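Oxidoreductase, NAD-binding/iron-sulfur cluster-binding protein (Nitratireductor pacificus pht-3B, PDB 6ZXU) catalyses the catabolic reductive removal of halogen from organohalides, carrying cobalamin and two 4Fe-4S clusters. Local coordinates at residues G75-Y80 against T172-A177; A161-G166 against A464-R469; A225-R230 against L255-P260; E261-I266 against P271-A276. One frame throughout, in Å; residues are numbered along the deposited sequence.

Contact 1 (G75-Y80 against T172-A177)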
loop_
_atom_site.group_PDB
_atom_site.type_symbol
_atom_site.label_atom_id
_atom_site.label_comp_id
_atom_site.label_asym_id
_atom_site.label_seq_id
_atom_site.Cartn_x
_atom_site.Cartn_y
_atom_site.Cartn_z
ATOM N N GLY A 75 17.163 -3.865 16.389
ATOM C CA GLY A 75 17.788 -2.563 16.229
ATOM C C GLY A 75 17.215 -1.762 15.100
ATOM O O GLY A 75 17.072 -0.543 15.159
ATOM N N ASP A 76 16.780 -2.454 14.089
ATOM C CA ASP A 76 16.167 -1.834 12.919
ATOM C C ASP A 76 14.739 -1.301 13.121
ATOM O O ASP A 76 14.452 -0.173 12.764
ATOM C CB ASP A 76 16.234 -2.864 11.760
ATOM C CG ASP A 76 17.704 -3.338 11.494
ATOM O OD1 ASP A 76 18.641 -2.415 11.573
ATOM O OD2 ASP A 76 17.922 -4.556 11.264
ATOM N N VAL A 77 13.864 -2.069 13.714
ATOM C CA VAL A 77 12.536 -1.531 14.025
ATOM C C VAL A 77 12.618 -0.439 15.035
ATOM O O VAL A 77 11.789 0.462 15.008
ATOM C CB VAL A 77 11.500 -2.600 14.413
ATOM C CG1 VAL A 77 11.218 -3.458 13.205
ATOM C CG2 VAL A 77 11.972 -3.510 15.551
ATOM N N GLU A 78 13.584 -0.537 15.959
ATOM C CA GLU A 78 13.805 0.551 16.959
ATOM C C GLU A 78 14.248 1.833 16.281
ATOM O O GLU A 78 13.825 2.910 16.634
ATOM C CB GLU A 78 14.813 0.128 17.995
ATOM C CG GLU A 78 14.236 -0.883 18.979
ATOM C CD GLU A 78 15.285 -1.335 20.035
ATOM O OE1 GLU A 78 14.914 -1.524 21.262
ATOM O OE2 GLU A 78 16.507 -1.426 19.666
ATOM N N GLU A 79 15.064 1.733 15.256
ATOM C CA GLU A 79 15.467 2.913 14.556
ATOM C C GLU A 79 14.333 3.588 13.828
ATOM O O GLU A 79 14.239 4.797 13.818
ATOM C CB GLU A 79 16.587 2.569 13.563
ATOM C CG GLU A 79 17.073 3.827 12.894
ATOM C CD GLU A 79 18.030 3.560 11.732
ATOM O OE1 GLU A 79 18.005 2.405 11.182
ATOM O OE2 GLU A 79 18.788 4.533 11.363
ATOM N N TYR A 80 13.446 2.811 13.183
ATOM C CA TYR A 80 12.329 3.454 12.457
ATOM C C TYR A 80 11.312 4.025 13.462
ATOM O O TYR A 80 10.717 5.057 13.215
ATOM C CB TYR A 80 11.687 2.460 11.447
ATOM C CG TYR A 80 12.520 2.386 10.177
ATOM C CD1 TYR A 80 13.617 1.553 10.106
ATOM C CD2 TYR A 80 12.194 3.107 9.064
ATOM C CE1 TYR A 80 14.430 1.491 8.976
ATOM C CE2 TYR A 80 13.014 3.072 7.918
ATOM C CZ TYR A 80 14.139 2.303 7.910
ATOM O OH TYR A 80 14.966 2.221 6.769
ATOM N N THR A 172 5.711 -4.044 16.598
ATOM C CA THR A 172 4.372 -3.510 16.731
ATOM C C THR A 172 4.383 -2.073 17.296
ATOM O O THR A 172 3.599 -1.236 16.848
ATOM C CB THR A 172 3.551 -4.466 17.553
ATOM O OG1 THR A 172 3.684 -5.804 17.024
ATOM C CG2 THR A 172 2.107 -4.037 17.551
ATOM N N ASP A 173 5.272 -1.766 18.220
ATOM C CA ASP A 173 5.472 -0.342 18.588
ATOM C C ASP A 173 5.792 0.553 17.411
ATOM O O ASP A 173 5.298 1.687 17.314
ATOM C CB ASP A 173 6.546 -0.176 19.686
ATOM C CG ASP A 173 6.032 -0.473 21.084
ATOM O OD1 ASP A 173 4.779 -0.579 21.314
ATOM O OD2 ASP A 173 6.878 -0.641 21.979
ATOM N N MET A 174 6.694 0.105 16.549
ATOM C CA MET A 174 7.011 0.891 15.326
ATOM C C MET A 174 5.762 1.241 14.513
ATOM O O MET A 174 5.560 2.383 14.068
ATOM C CB MET A 174 8.020 0.094 14.440
ATOM C CG MET A 174 8.392 0.806 13.172
ATOM S SD MET A 174 9.295 -0.301 12.006
ATOM C CE MET A 174 8.034 -1.600 11.706
ATOM N N ARG A 175 4.936 0.253 14.266
ATOM C CA ARG A 175 3.705 0.470 13.527
ATOM C C ARG A 175 2.783 1.415 14.304
ATOM O O ARG A 175 2.150 2.239 13.706
ATOM C CB ARG A 175 3.068 -0.892 13.247
ATOM C CG ARG A 175 1.792 -0.858 12.461
ATOM C CD ARG A 175 1.897 -0.284 11.078
ATOM N NE ARG A 175 3.154 -0.696 10.393
ATOM C CZ ARG A 175 3.374 -1.905 9.872
ATOM N NH1 ARG A 175 2.445 -2.877 9.979
ATOM N NH2 ARG A 175 4.569 -2.193 9.279
ATOM N N CYS A 176 2.756 1.334 15.647
ATOM C CA CYS A 176 1.946 2.249 16.477
ATOM C C CYS A 176 2.421 3.686 16.408
ATOM O O CYS A 176 1.621 4.598 16.238
ATOM C CB CYS A 176 1.897 1.777 17.894
ATOM S SG CYS A 176 0.867 0.334 18.096
ATOM N N ALA A 177 3.728 3.889 16.409
ATOM C CA ALA A 177 4.273 5.221 16.269
ATOM C C ALA A 177 3.967 5.795 14.930
ATOM O O ALA A 177 3.645 6.932 14.780
ATOM C CB ALA A 177 5.751 5.156 16.482
#

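Contact 2 (A161-G166 against A464-R469)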
loop_
_atom_site.group_PDB
_atom_site.type_symbol
_atom_site.label_atom_id
_atom_site.label_comp_id
_atom_site.label_asym_id
_atom_site.label_seq_id
_atom_site.Cartn_x
_atom_site.Cartn_y
_atom_site.Cartn_z
ATOM N N ALA A 161 13.367 -17.690 11.905
ATOM C CA ALA A 161 12.856 -17.621 13.260
ATOM C C ALA A 161 13.770 -16.766 14.202
ATOM O O ALA A 161 13.270 -15.917 14.983
ATOM C CB ALA A 161 12.585 -19.009 13.784
ATOM N N GLU A 162 15.090 -16.952 14.101
ATOM C CA GLU A 162 16.078 -16.175 14.862
ATOM C C GLU A 162 16.056 -14.692 14.520
ATOM O O GLU A 162 16.398 -13.837 15.367
ATOM C CB GLU A 162 17.536 -16.735 14.588
ATOM N N TRP A 163 15.687 -14.344 13.284
ATOM C CA TRP A 163 15.602 -12.937 12.922
ATOM C C TRP A 163 14.462 -12.204 13.652
ATOM O O TRP A 163 14.535 -11.021 13.895
ATOM C CB TRP A 163 15.368 -12.772 11.448
ATOM C CG TRP A 163 16.419 -13.342 10.525
ATOM C CD1 TRP A 163 17.570 -13.978 10.883
ATOM C CD2 TRP A 163 16.416 -13.280 9.103
ATOM N NE1 TRP A 163 18.268 -14.334 9.771
ATOM C CE2 TRP A 163 17.579 -13.927 8.658
ATOM C CE3 TRP A 163 15.501 -12.821 8.150
ATOM C CZ2 TRP A 163 17.858 -14.116 7.289
ATOM C CZ3 TRP A 163 15.802 -12.954 6.776
ATOM C CH2 TRP A 163 16.988 -13.584 6.369
ATOM N N ILE A 164 13.414 -12.929 13.999
ATOM C CA ILE A 164 12.131 -12.353 14.382
ATOM C C ILE A 164 11.789 -12.551 15.845
ATOM O O ILE A 164 11.163 -11.677 16.445
ATOM C CB ILE A 164 11.012 -12.963 13.467
ATOM C CG1 ILE A 164 11.125 -12.385 12.079
ATOM C CG2 ILE A 164 9.611 -12.747 13.999
ATOM C CD1 ILE A 164 10.456 -13.216 11.010
ATOM N N ARG A 165 12.216 -13.664 16.408
ATOM C CA ARG A 165 11.885 -14.004 17.811
ATOM C C ARG A 165 12.266 -12.926 18.800
ATOM O O ARG A 165 13.362 -12.384 18.714
ATOM C CB ARG A 165 12.547 -15.330 18.209
ATOM C CG ARG A 165 11.889 -15.946 19.445
ATOM C CD ARG A 165 11.776 -17.459 19.289
ATOM N NE ARG A 165 10.780 -17.863 18.255
ATOM C CZ ARG A 165 10.752 -19.059 17.625
ATOM N NH1 ARG A 165 11.659 -20.034 17.912
ATOM N NH2 ARG A 165 9.805 -19.278 16.677
ATOM N N GLY A 166 11.321 -12.537 19.642
ATOM C CA GLY A 166 11.557 -11.504 20.594
ATOM C C GLY A 166 11.444 -10.068 20.093
ATOM O O GLY A 166 11.686 -9.148 20.857
ATOM N N ALA A 464 15.946 -4.239 4.357
ATOM C CA ALA A 464 17.247 -3.912 3.829
ATOM C C ALA A 464 18.251 -3.646 4.953
ATOM O O ALA A 464 19.406 -4.074 4.868
ATOM C CB ALA A 464 17.160 -2.742 2.900
ATOM N N ALA A 465 17.821 -2.993 6.028
ATOM C CA ALA A 465 18.717 -2.758 7.205
ATOM C C ALA A 465 19.127 -4.038 7.841
ATOM O O ALA A 465 20.302 -4.207 8.227
ATOM C CB ALA A 465 18.061 -1.875 8.233
ATOM N N HIS A 466 18.253 -5.045 7.848
ATOM C CA HIS A 466 18.609 -6.329 8.377
ATOM C C HIS A 466 19.588 -7.065 7.527
ATOM O O HIS A 466 20.535 -7.681 8.008
ATOM C CB HIS A 466 17.362 -7.214 8.663
ATOM C CG HIS A 466 17.674 -8.444 9.457
ATOM N ND1 HIS A 466 18.217 -8.399 10.730
ATOM C CD2 HIS A 466 17.502 -9.743 9.167
ATOM C CE1 HIS A 466 18.399 -9.624 11.166
ATOM N NE2 HIS A 466 17.978 -10.463 10.234
ATOM N N CYS A 467 19.409 -6.986 6.230
ATOM C CA CYS A 467 20.412 -7.538 5.315
ATOM C C CYS A 467 21.811 -6.923 5.580
ATOM O O CYS A 467 22.771 -7.638 5.551
ATOM C CB CYS A 467 20.014 -7.296 3.824
ATOM S SG CYS A 467 18.652 -8.355 3.298
ATOM N N ARG A 468 21.861 -5.619 5.766
ATOM C CA ARG A 468 23.138 -4.903 5.996
ATOM C C ARG A 468 23.745 -5.357 7.345
ATOM O O ARG A 468 24.928 -5.588 7.430
ATOM C CB ARG A 468 22.986 -3.460 5.898
ATOM C CG ARG A 468 22.601 -2.938 4.544
ATOM C CD ARG A 468 22.697 -1.449 4.360
ATOM N NE ARG A 468 21.910 -0.735 5.333
ATOM C CZ ARG A 468 20.637 -0.401 5.223
ATOM N NH1 ARG A 468 19.943 -0.723 4.153
ATOM N NH2 ARG A 468 20.045 0.281 6.191
ATOM N N ARG A 469 22.922 -5.591 8.353
ATOM C CA ARG A 469 23.348 -6.140 9.604
ATOM C C ARG A 469 24.049 -7.451 9.430
ATOM O O ARG A 469 25.025 -7.760 10.109
ATOM C CB ARG A 469 22.164 -6.275 10.554
ATOM C CG ARG A 469 22.483 -6.874 11.892
ATOM C CD ARG A 469 21.271 -7.007 12.810
ATOM N NE ARG A 469 20.507 -5.747 12.988
ATOM C CZ ARG A 469 20.869 -4.712 13.771
ATOM N NH1 ARG A 469 22.028 -4.682 14.493
ATOM N NH2 ARG A 469 20.063 -3.653 13.825
#

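Contact 3 (A225-R230 against L255-P260)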
loop_
_atom_site.group_PDB
_atom_site.type_symbol
_atom_site.label_atom_id
_atom_site.label_comp_id
_atom_site.label_asym_id
_atom_site.label_seq_id
_atom_site.Cartn_x
_atom_site.Cartn_y
_atom_site.Cartn_z
ATOM N N ALA A 225 -7.078 -7.971 25.014
ATOM C CA ALA A 225 -8.085 -7.389 24.094
ATOM C C ALA A 225 -8.855 -8.483 23.461
ATOM O O ALA A 225 -8.255 -9.483 23.049
ATOM C CB ALA A 225 -7.404 -6.547 23.013
ATOM N N PRO A 226 -10.189 -8.363 23.414
ATOM C CA PRO A 226 -10.961 -9.340 22.630
ATOM C C PRO A 226 -10.410 -9.400 21.181
ATOM O O PRO A 226 -10.015 -8.374 20.625
ATOM C CB PRO A 226 -12.393 -8.748 22.627
ATOM C CG PRO A 226 -12.197 -7.299 22.838
ATOM C CD PRO A 226 -11.017 -7.210 23.783
ATOM N N PHE A 227 -10.373 -10.602 20.638
ATOM C CA PHE A 227 -9.975 -10.895 19.289
ATOM C C PHE A 227 -8.487 -10.878 19.000
ATOM O O PHE A 227 -8.043 -11.525 18.106
ATOM C CB PHE A 227 -10.678 -9.916 18.294
ATOM C CG PHE A 227 -12.190 -9.941 18.311
ATOM C CD1 PHE A 227 -12.888 -11.100 17.986
ATOM C CD2 PHE A 227 -12.913 -8.804 18.585
ATOM C CE1 PHE A 227 -14.248 -11.121 17.958
ATOM C CE2 PHE A 227 -14.287 -8.804 18.508
ATOM C CZ PHE A 227 -14.963 -9.970 18.224
ATOM N N LEU A 228 -7.683 -10.127 19.743
ATOM C CA LEU A 228 -6.246 -9.954 19.437
ATOM C C LEU A 228 -5.419 -10.899 20.263
ATOM O O LEU A 228 -4.634 -10.536 21.084
ATOM C CB LEU A 228 -5.843 -8.526 19.636
ATOM C CG LEU A 228 -6.653 -7.470 18.944
ATOM C CD1 LEU A 228 -5.926 -6.121 19.052
ATOM C CD2 LEU A 228 -7.063 -7.742 17.498
ATOM N N ARG A 229 -5.607 -12.172 19.983
ATOM C CA ARG A 229 -5.086 -13.247 20.745
ATOM C C ARG A 229 -3.566 -13.414 20.628
ATOM O O ARG A 229 -2.943 -14.045 21.474
ATOM C CB ARG A 229 -5.808 -14.545 20.303
ATOM C CG ARG A 229 -7.321 -14.579 20.603
ATOM N N ARG A 230 -2.949 -12.804 19.633
ATOM C CA ARG A 230 -1.495 -12.818 19.605
ATOM C C ARG A 230 -0.780 -11.808 20.537
ATOM O O ARG A 230 0.425 -11.863 20.667
ATOM C CB ARG A 230 -0.999 -12.643 18.153
ATOM C CG ARG A 230 -1.622 -13.649 17.284
ATOM C CD ARG A 230 -0.834 -13.839 15.993
ATOM N NE ARG A 230 -1.345 -12.996 14.950
ATOM C CZ ARG A 230 -2.253 -13.396 14.037
ATOM N NH1 ARG A 230 -2.721 -14.623 14.010
ATOM N NH2 ARG A 230 -2.644 -12.532 13.112
ATOM N N LEU A 255 -17.570 -11.712 26.958
ATOM C CA LEU A 255 -17.922 -10.492 26.263
ATOM C C LEU A 255 -18.810 -10.701 25.098
ATOM O O LEU A 255 -19.344 -9.747 24.534
ATOM C CB LEU A 255 -16.647 -9.787 25.826
ATOM C CG LEU A 255 -15.836 -9.153 26.939
ATOM C CD1 LEU A 255 -14.519 -8.597 26.344
ATOM C CD2 LEU A 255 -16.615 -8.058 27.636
ATOM N N GLY A 256 -18.927 -11.947 24.657
ATOM C CA GLY A 256 -19.696 -12.256 23.471
ATOM C C GLY A 256 -18.872 -12.474 22.188
ATOM O O GLY A 256 -19.446 -12.416 21.080
ATOM N N GLU A 257 -17.568 -12.697 22.317
ATOM C CA GLU A 257 -16.669 -12.852 21.170
ATOM C C GLU A 257 -16.951 -14.110 20.376
ATOM O O GLU A 257 -16.607 -14.184 19.210
ATOM C CB GLU A 257 -15.203 -12.998 21.604
ATOM C CG GLU A 257 -14.567 -11.764 22.152
ATOM C CD GLU A 257 -13.232 -12.061 22.905
ATOM O OE1 GLU A 257 -13.240 -11.755 24.176
ATOM O OE2 GLU A 257 -12.192 -12.555 22.259
ATOM N N THR A 258 -17.609 -15.088 20.955
ATOM C CA THR A 258 -17.931 -16.288 20.191
ATOM C C THR A 258 -19.418 -16.511 19.989
ATOM O O THR A 258 -19.828 -17.619 19.646
ATOM C CB THR A 258 -17.336 -17.503 20.890
ATOM O OG1 THR A 258 -17.870 -17.567 22.223
ATOM C CG2 THR A 258 -15.796 -17.387 20.899
ATOM N N ALA A 259 -20.225 -15.456 20.144
ATOM C CA ALA A 259 -21.622 -15.509 19.721
ATOM C C ALA A 259 -21.724 -15.878 18.222
ATOM O O ALA A 259 -20.800 -15.640 17.456
ATOM C CB ALA A 259 -22.305 -14.197 19.920
ATOM N N PRO A 260 -22.814 -16.531 17.811
ATOM C CA PRO A 260 -22.906 -17.059 16.460
ATOM C C PRO A 260 -22.795 -16.048 15.347
ATOM O O PRO A 260 -22.208 -16.331 14.302
ATOM C CB PRO A 260 -24.320 -17.657 16.445
ATOM C CG PRO A 260 -24.508 -18.131 17.881
ATOM C CD PRO A 260 -23.956 -16.963 18.662
#

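Contact 4 (E261-I266 against P271-A276)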
loop_
_atom_site.group_PDB
_atom_site.type_symbol
_atom_site.label_atom_id
_atom_site.label_comp_id
_atom_site.label_asym_id
_atom_site.label_seq_id
_atom_site.Cartn_x
_atom_site.Cartn_y
_atom_site.Cartn_z
ATOM N N GLU A 261 -23.319 -14.849 15.573
ATOM C CA GLU A 261 -23.193 -13.727 14.606
ATOM C C GLU A 261 -21.775 -13.253 14.455
ATOM O O GLU A 261 -21.389 -12.913 13.357
ATOM C CB GLU A 261 -24.074 -12.573 15.019
ATOM C CG GLU A 261 -25.553 -12.910 15.099
ATOM C CD GLU A 261 -26.012 -13.588 16.431
ATOM O OE1 GLU A 261 -25.212 -13.880 17.416
ATOM O OE2 GLU A 261 -27.253 -13.894 16.468
ATOM N N VAL A 262 -20.989 -13.321 15.529
ATOM C CA VAL A 262 -19.627 -12.958 15.477
ATOM C C VAL A 262 -18.767 -14.022 14.825
ATOM O O VAL A 262 -17.884 -13.706 13.987
ATOM C CB VAL A 262 -19.094 -12.637 16.914
ATOM C CG1 VAL A 262 -17.633 -12.309 16.882
ATOM C CG2 VAL A 262 -19.925 -11.486 17.524
ATOM N N MET A 263 -18.942 -15.285 15.266
ATOM C CA MET A 263 -18.216 -16.408 14.718
ATOM C C MET A 263 -18.344 -16.463 13.217
ATOM O O MET A 263 -17.332 -16.644 12.509
ATOM C CB MET A 263 -18.662 -17.682 15.388
ATOM C CG MET A 263 -18.003 -18.948 14.843
ATOM S SD MET A 263 -16.188 -19.115 14.991
ATOM C CE MET A 263 -16.035 -19.072 16.795
ATOM N N LEU A 264 -19.558 -16.363 12.703
ATOM C CA LEU A 264 -19.773 -16.471 11.272
ATOM C C LEU A 264 -19.533 -15.190 10.477
ATOM O O LEU A 264 -19.552 -15.221 9.236
ATOM C CB LEU A 264 -21.184 -16.973 10.943
ATOM C CG LEU A 264 -21.352 -18.495 11.032
ATOM C CD1 LEU A 264 -22.764 -18.887 10.617
ATOM C CD2 LEU A 264 -20.421 -19.224 10.113
ATOM N N GLY A 265 -19.397 -14.058 11.164
ATOM C CA GLY A 265 -19.087 -12.824 10.480
ATOM C C GLY A 265 -20.251 -12.325 9.663
ATOM O O GLY A 265 -20.094 -11.852 8.562
ATOM N N ILE A 266 -21.453 -12.358 10.253
ATOM C CA ILE A 266 -22.674 -12.141 9.456
ATOM C C ILE A 266 -22.718 -10.756 8.811
ATOM O O ILE A 266 -23.313 -10.566 7.720
ATOM C CB ILE A 266 -23.937 -12.455 10.319
ATOM C CG1 ILE A 266 -25.147 -12.642 9.413
ATOM C CG2 ILE A 266 -24.303 -11.388 11.364
ATOM C CD1 ILE A 266 -25.181 -14.001 8.709
ATOM N N PRO A 271 -14.226 -13.746 10.196
ATOM C CA PRO A 271 -14.783 -14.973 10.825
ATOM C C PRO A 271 -13.937 -15.422 12.007
ATOM O O PRO A 271 -12.693 -15.286 12.010
ATOM C CB PRO A 271 -14.721 -15.993 9.694
ATOM C CG PRO A 271 -14.456 -15.232 8.447
ATOM C CD PRO A 271 -13.739 -13.997 8.847
ATOM N N GLY A 272 -14.605 -15.995 12.976
ATOM C CA GLY A 272 -13.985 -16.449 14.185
ATOM C C GLY A 272 -12.970 -17.577 14.041
ATOM O O GLY A 272 -12.093 -17.749 14.883
ATOM N N TRP A 273 -13.046 -18.315 12.942
ATOM C CA TRP A 273 -12.048 -19.353 12.661
ATOM C C TRP A 273 -10.822 -18.879 11.815
ATOM O O TRP A 273 -9.930 -19.653 11.560
ATOM C CB TRP A 273 -12.738 -20.527 11.930
ATOM C CG TRP A 273 -13.259 -20.153 10.555
ATOM C CD1 TRP A 273 -12.570 -20.150 9.411
ATOM C CD2 TRP A 273 -14.545 -19.733 10.238
ATOM N NE1 TRP A 273 -13.334 -19.652 8.368
ATOM C CE2 TRP A 273 -14.570 -19.435 8.848
ATOM C CE3 TRP A 273 -15.706 -19.561 10.986
ATOM C CZ2 TRP A 273 -15.721 -18.988 8.174
ATOM C CZ3 TRP A 273 -16.883 -19.166 10.315
ATOM C CH2 TRP A 273 -16.877 -18.868 8.917
ATOM N N GLU A 274 -10.816 -17.646 11.337
ATOM C CA GLU A 274 -9.780 -17.218 10.397
ATOM C C GLU A 274 -8.394 -17.268 11.024
ATOM O O GLU A 274 -7.480 -17.774 10.422
ATOM C CB GLU A 274 -10.070 -15.823 9.901
ATOM C CG GLU A 274 -9.486 -15.496 8.537
ATOM C CD GLU A 274 -9.860 -14.087 8.006
ATOM O OE1 GLU A 274 -10.784 -13.913 7.143
ATOM O OE2 GLU A 274 -9.206 -13.110 8.442
ATOM N N ASP A 275 -8.234 -16.822 12.253
ATOM C CA ASP A 275 -6.948 -16.900 12.928
ATOM C C ASP A 275 -6.406 -18.317 12.912
ATOM O O ASP A 275 -5.276 -18.526 12.455
ATOM C CB ASP A 275 -7.044 -16.426 14.373
ATOM C CG ASP A 275 -7.222 -14.889 14.493
ATOM O OD1 ASP A 275 -6.950 -14.168 13.509
ATOM O OD2 ASP A 275 -7.627 -14.393 15.596
ATOM N N ALA A 276 -7.199 -19.274 13.377
ATOM C CA ALA A 276 -6.702 -20.643 13.490
ATOM C C ALA A 276 -6.380 -21.230 12.133
ATOM O O ALA A 276 -5.376 -21.886 11.965
ATOM C CB ALA A 276 -7.712 -21.520 14.202
#

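Contact 1 (G75-Y80 against T172-A177)
Met174 is the residue of 172-177 that touches 75-80, and what it meets in that segment is apolar side chain or backbone. Its sulfur sits between two neighbours: SD is 3.7 Å from Tyr80 CB and 3.9 Å from Val77 CG1. Because CG is anti to the backbone N (chi1 180°), the chain leaves its own helix directly for the other one, and the bend at chi3 (61°) folds the methyl back until Met174 CE lies 4.0 Å from Val77 CG1. The two side chains meet at about a right angle, the thioether passing across the valine branch. Nearer the backbone, Met174 CB rests 3.8 Å from Val77 O.

The helices come close here, Val77 CA being 6.2 Å from Met174 CA. Helix 168-190 is the crossover helix joining strands 142-149 and 194-198 of the first four-stranded antiparallel sheet, and helix 74-85 packs against its flank; both also touch helix 445-469, which holds the equivalent place beside the second sheet of the same strand order. Tyr80 offers only CB to Met174, while its side chain also touches Val462 of that third helix.

Polar links flank the buried seam: Arg175 forms a salt bridge with Glu458 of helix 445-469 and another, within its own helix, with Glu178; Asp173 pairs with Arg233 of the sheet.

Contact 2 (A161-G166 against A464-R469)
In His466, CG is anti to the backbone N (chi1 -169°), which carries the imidazole out from helix 445-469 toward Trp163, whose own chi1 of -60° sets CG anti to the carbonyl carbon and turns one face of the indole to meet it. The two rings form a T-shaped, edge-to-face pair: the centroids of the imidazole and the five-membered indole ring are 4.5 Å apart and the planes stand at 65°. His466 NE2 leads, 3.3 Å from Trp163 CG and displaced toward the rim of the face; beside it His466 CD2 reaches the benzo part, 3.8 Å from Trp163 CE3. The polar end of the indole is engaged elsewhere, NE1 being hydrogen-bonded to Gly370 O. Helix 376-390 packs on the same tryptophan through Ala382, Ile383 and Leu386. A leucine in place of Trp163 would probably leave the His466 edge without its aromatic face and Gly370 O without its indole donor, freeing the imidazole to turn. This is buried aromatic packing away from the cofactors: a T-shaped stack that fastens the short helix 161-164, just ahead of helix 168-190, to the C-terminal end of helix 445-469.

Contact 3 (A225-R230 against L255-P260)
Pro226 and Glu257 mark the closest approach of two irregular backbones, their CA atoms 6.9 Å apart, with Glu257 inside a type I turn from Gly256 to Ala259 and Phe227 at positive phi (77°). The Glu257 chain, extended beyond CG, runs between the proline and the phenylalanine. Its carboxylate receives the one hydrogen bond across the contact: Phe227 N donates to Glu257 OE2 at 3.1 Å, the angle at hydrogen being 151°, and comes from well above the carboxylate plane. The same group lies against the pyrrolidine ring, Glu257 CD 3.4 Å from Pro226 CB. Farther back along the chain, Glu257 CG stands 4.2 Å above the plane of the Phe227 ring, offset toward its rim. Leu255 adds a looser apolar touch, CD1 being 4.3 Å from Pro226 CB. An alanine at Glu257 would probably leave Phe227 N without this acceptor and open a gap between Pro226 and the phenyl face. The loops brought together precede and follow strand 232-239, an inner strand of the first antiparallel sheet; the first makes an inverse gamma turn at Leu228, and the second ends in a type I turn that delivers Ala259 as N-cap of helix 260-264.

Contact 4 (E261-I266 against P271-A276)
The Trp273 indole meets the helix end at its rim: Leu264 CD2 lies near the ring plane, 3.5 Å from Trp273 CZ3, and Met263 SD also stands at the edge, 5.4 Å from the centroid of the six-membered ring in a Met-aromatic contact. Over one face sits Pro271 CB of the same segment, 3.4 Å above the plane. Helix 260-264 stops here in a Schellman motif, with Gly265 at positive phi as the C-prime residue and Ile266 N bonded to Glu261 O; the next segment then folds back on it through a type I turn from Pro271 to Glu274, leading into helix 274-278.

The turn is pinned to the helix end by a short backbone hydrogen bond, Gly272 N to Met263 O at 2.8 Å and nearly straight (169°). A CA-H contact from Pro271 reaches the same oxygen, and Trp273 CZ3 comes within 3.4 Å of it. Trp273 CG lies between its backbone N and carbonyl carbon (chi1 65°), which swings the indole back alongside the turn toward Leu264; at its other end NE1 bonds to Ile26 O. Arg270, just before the turn, makes salt bridges with Glu274 and Asp275. Bends at chi2 and chi3 curl the Met263 chain over the glycine, where a CB would collide with the sulfur: Met263 SD is 3.6 Å from Gly272 CA.

Contacts 1 and 2 are buried, whereas contacts 3 and 4 are only partly so and lie farther from the centre of the chain. The first two share an environment: helix 445-469 supplies one segment of contact 2 and borders contact 1, and a salt bridge from Asp76 OD1 to Arg469 NH2 (2.9 Å) ties them together. Both use side chains alone or nearly so, thioether packing in one and an aromatic pair in the other. Contacts 3 and 4 join loops and short helix ends, and each has one hydrogen bond donated by a backbone N, to a carboxylate in contact 3 and to a backbone carbonyl in contact 4. They meet at Val262, whose CG1 lies 3.7 Å from Phe227 CE1. All four are remote from the cobalamin and clusters.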